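Local coordinates for protein glycoside hydrolase family 12 (Spirochaeta thermophila, PDB 5LU3) that probably has cellulase activity as a whole enzyme, of which this chain is the carbohydrate-binding module of family 64, at residues A[15-20]-A[69-74]. Residues are numbered along the deposited sequence; the frame is centred on the assembly and turned at random.
Sequences AGEYLW and YIHYKG
Glu17 and His71 meet on one face of a pair of antiparallel strands, where His71 NE2 donates to Glu17 OE2 at 2.7 Å. The carboxylate lies nearly coplanar with the imidazole, and OE2 accepts the N-H through its anti lone pair, the one pointing away from OE1. Both groups leave their strands with CG anti to the backbone N (chi1 -169° in Glu17, -179° in His71), which lets them converge diagonally between neighbouring non-hydrogen-bonded pairs, Glu17 with Lys73 and Leu19 with His71. Leu19 CD2 packs against the imidazole 3.8 Å from His71 CG, while the methylenes of Lys73 run past Glu17 OE1 on their way to a salt bridge with Asp41. A leucine in place of His71 would probably leave the Glu17 carboxylate without its N-H partner and set it free to turn.

On the other face Tyr18, Trp20 and Tyr72 form an aromatic cluster. Trp20 CZ3 comes 3.5 Å from Tyr72 CB, and CH2 of the same indole sits over one face of the Tyr72 ring. Tyr18 CD2 approaches Tyr72 CD1 at 3.7 Å, the two rings inclined by 41°.

The backbones between these two faces illustrate regular antiparallel pairing within a mixed sheet of this beta-sandwich module, strand 68-74 being its middle strand, with the cluster turned toward the second, antiparallel sheet. Gly16, Tyr18 and Trp20 each exchange two N-H...O bonds with Gly74, Tyr72 and Ile70, respectively. At one end, Tyr18 OH donates to Ala15 O on a lone pair in the carbonyl plane, the hydroxyl lying where a CB on Gly16 would strike it; the Gly16 backbone angles would also press a CB against Ala15 O. Tyr12 touches all three cluster rings, and Val81 of strand 80-85 reaches Trp20 and Tyr72 from the facing sheet.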
loop_
_atom_site.group_PDB
_atom_site.type_symbol
_atom_site.label_atom_id
_atom_site.label_comp_id
_atom_site.label_asym_id
_atom_site.label_seq_id
_atom_site.Cartn_x
_atom_site.Cartn_y
_atom_site.Cartn_z
ATOM N N ALA A 15 -7.645 -11.194 -6.888
ATOM C CA ALA A 15 -6.623 -11.353 -7.879
ATOM C C ALA A 15 -6.607 -10.194 -8.846
ATOM O O ALA A 15 -7.613 -9.549 -9.079
ATOM C CB ALA A 15 -6.855 -12.652 -8.635
ATOM N N GLY A 16 -5.434 -9.962 -9.403
ATOM C CA GLY A 16 -5.222 -8.973 -10.434
ATOM C C GLY A 16 -3.980 -8.169 -10.175
ATOM O O GLY A 16 -3.258 -8.377 -9.199
ATOM N N GLU A 17 -3.730 -7.260 -11.093
ATOM C CA GLU A 17 -2.551 -6.413 -11.045
ATOM C C GLU A 17 -3.013 -4.992 -11.248
ATOM O O GLU A 17 -3.662 -4.686 -12.249
ATOM C CB GLU A 17 -1.583 -6.807 -12.166
ATOM C CG GLU A 17 -0.218 -6.152 -12.037
ATOM C CD GLU A 17 0.898 -6.885 -12.779
ATOM O OE1 GLU A 17 0.650 -7.886 -13.496
ATOM O OE2 GLU A 17 2.043 -6.452 -12.615
ATOM N N TYR A 18 -2.692 -4.142 -10.277
ATOM C CA TYR A 18 -3.250 -2.806 -10.171
ATOM C C TYR A 18 -2.178 -1.802 -9.817
ATOM O O TYR A 18 -1.195 -2.118 -9.125
ATOM C CB TYR A 18 -4.398 -2.735 -9.140
ATOM C CG TYR A 18 -5.449 -3.772 -9.415
ATOM C CD1 TYR A 18 -6.280 -3.666 -10.519
ATOM C CD2 TYR A 18 -5.527 -4.922 -8.653
ATOM C CE1 TYR A 18 -7.223 -4.660 -10.811
ATOM C CE2 TYR A 18 -6.439 -5.922 -8.946
ATOM C CZ TYR A 18 -7.278 -5.794 -10.013
ATOM O OH TYR A 18 -8.169 -6.811 -10.297
ATOM N N LEU A 19 -2.410 -0.575 -10.269
ATOM C CA LEU A 19 -1.544 0.584 -9.970
ATOM C C LEU A 19 -2.389 1.650 -9.288
ATOM O O LEU A 19 -3.375 2.115 -9.863
ATOM C CB LEU A 19 -0.949 1.136 -11.256
ATOM C CG LEU A 19 -0.125 0.156 -12.071
ATOM C CD1 LEU A 19 0.304 0.807 -13.374
ATOM C CD2 LEU A 19 1.079 -0.313 -11.281
ATOM N N TRP A 20 -1.977 2.070 -8.089
ATOM C CA TRP A 20 -2.710 3.088 -7.331
ATOM C C TRP A 20 -1.729 4.159 -6.899
ATOM O O TRP A 20 -0.554 3.879 -6.728
ATOM C CB TRP A 20 -3.355 2.528 -6.082
ATOM C CG TRP A 20 -4.336 1.440 -6.332
ATOM C CD1 TRP A 20 -5.416 1.489 -7.132
ATOM C CD2 TRP A 20 -4.274 0.109 -5.824
ATOM N NE1 TRP A 20 -6.076 0.291 -7.110
ATOM C CE2 TRP A 20 -5.392 -0.576 -6.309
ATOM C CE3 TRP A 20 -3.395 -0.558 -4.965
ATOM C CZ2 TRP A 20 -5.648 -1.933 -5.977
ATOM C CZ3 TRP A 20 -3.668 -1.888 -4.625
ATOM C CH2 TRP A 20 -4.781 -2.540 -5.135
ATOM N N TYR A 69 3.301 5.687 -4.969
ATOM C CA TYR A 69 2.919 4.940 -6.165
ATOM C C TYR A 69 3.021 3.455 -5.866
ATOM O O TYR A 69 4.104 2.948 -5.568
ATOM C CB TYR A 69 3.863 5.324 -7.319
ATOM C CG TYR A 69 3.668 6.757 -7.750
ATOM C CD1 TYR A 69 2.731 7.096 -8.724
ATOM C CD2 TYR A 69 4.409 7.785 -7.191
ATOM C CE1 TYR A 69 2.524 8.401 -9.092
ATOM C CE2 TYR A 69 4.177 9.123 -7.550
ATOM C CZ TYR A 69 3.249 9.419 -8.527
ATOM O OH TYR A 69 3.001 10.729 -8.931
ATOM N N ILE A 70 1.868 2.791 -5.907
ATOM C CA ILE A 70 1.712 1.415 -5.422
ATOM C C ILE A 70 1.411 0.487 -6.580
ATOM O O ILE A 70 0.494 0.745 -7.360
ATOM C CB ILE A 70 0.548 1.368 -4.421
ATOM C CG1 ILE A 70 0.751 2.369 -3.279
ATOM C CG2 ILE A 70 0.361 -0.047 -3.893
ATOM C CD1 ILE A 70 -0.495 3.079 -2.879
ATOM N N HIS A 71 2.180 -0.598 -6.648
ATOM C CA HIS A 71 1.950 -1.664 -7.609
ATOM C C HIS A 71 1.614 -2.929 -6.844
ATOM O O HIS A 71 2.398 -3.395 -6.032
ATOM C CB HIS A 71 3.222 -1.847 -8.418
ATOM C CG HIS A 71 3.148 -2.887 -9.481
ATOM N ND1 HIS A 71 4.266 -3.251 -10.185
ATOM C CD2 HIS A 71 2.146 -3.686 -9.936
ATOM C CE1 HIS A 71 3.961 -4.195 -11.058
ATOM N NE2 HIS A 71 2.683 -4.484 -10.920
ATOM N N TYR A 72 0.402 -3.430 -7.087
ATOM C CA TYR A 72 -0.151 -4.629 -6.444
ATOM C C TYR A 72 -0.288 -5.737 -7.470
ATOM O O TYR A 72 -0.770 -5.499 -8.588
ATOM C CB TYR A 72 -1.538 -4.288 -5.927
ATOM C CG TYR A 72 -2.437 -5.389 -5.395
ATOM C CD1 TYR A 72 -3.090 -6.285 -6.252
ATOM C CD2 TYR A 72 -2.691 -5.503 -4.029
ATOM C CE1 TYR A 72 -3.978 -7.226 -5.757
ATOM C CE2 TYR A 72 -3.576 -6.467 -3.524
ATOM C CZ TYR A 72 -4.216 -7.323 -4.399
ATOM O OH TYR A 72 -5.111 -8.220 -3.893
ATOM N N LYS A 73 0.067 -6.958 -7.080
ATOM C CA LYS A 73 -0.287 -8.130 -7.887
ATOM C C LYS A 73 -0.613 -9.276 -6.922
ATOM O O LYS A 73 0.167 -9.572 -5.994
ATOM C CB LYS A 73 0.833 -8.527 -8.854
ATOM C CG LYS A 73 0.435 -9.683 -9.766
ATOM C CD LYS A 73 1.582 -10.146 -10.649
ATOM C CE LYS A 73 1.148 -11.247 -11.600
ATOM N NZ LYS A 73 0.735 -12.485 -10.883
ATOM N N GLY A 74 -1.766 -9.899 -7.163
ATOM C CA GLY A 74 -2.166 -11.101 -6.451
ATOM C C GLY A 74 -2.817 -12.062 -7.403
ATOM O O GLY A 74 -3.365 -11.667 -8.434
#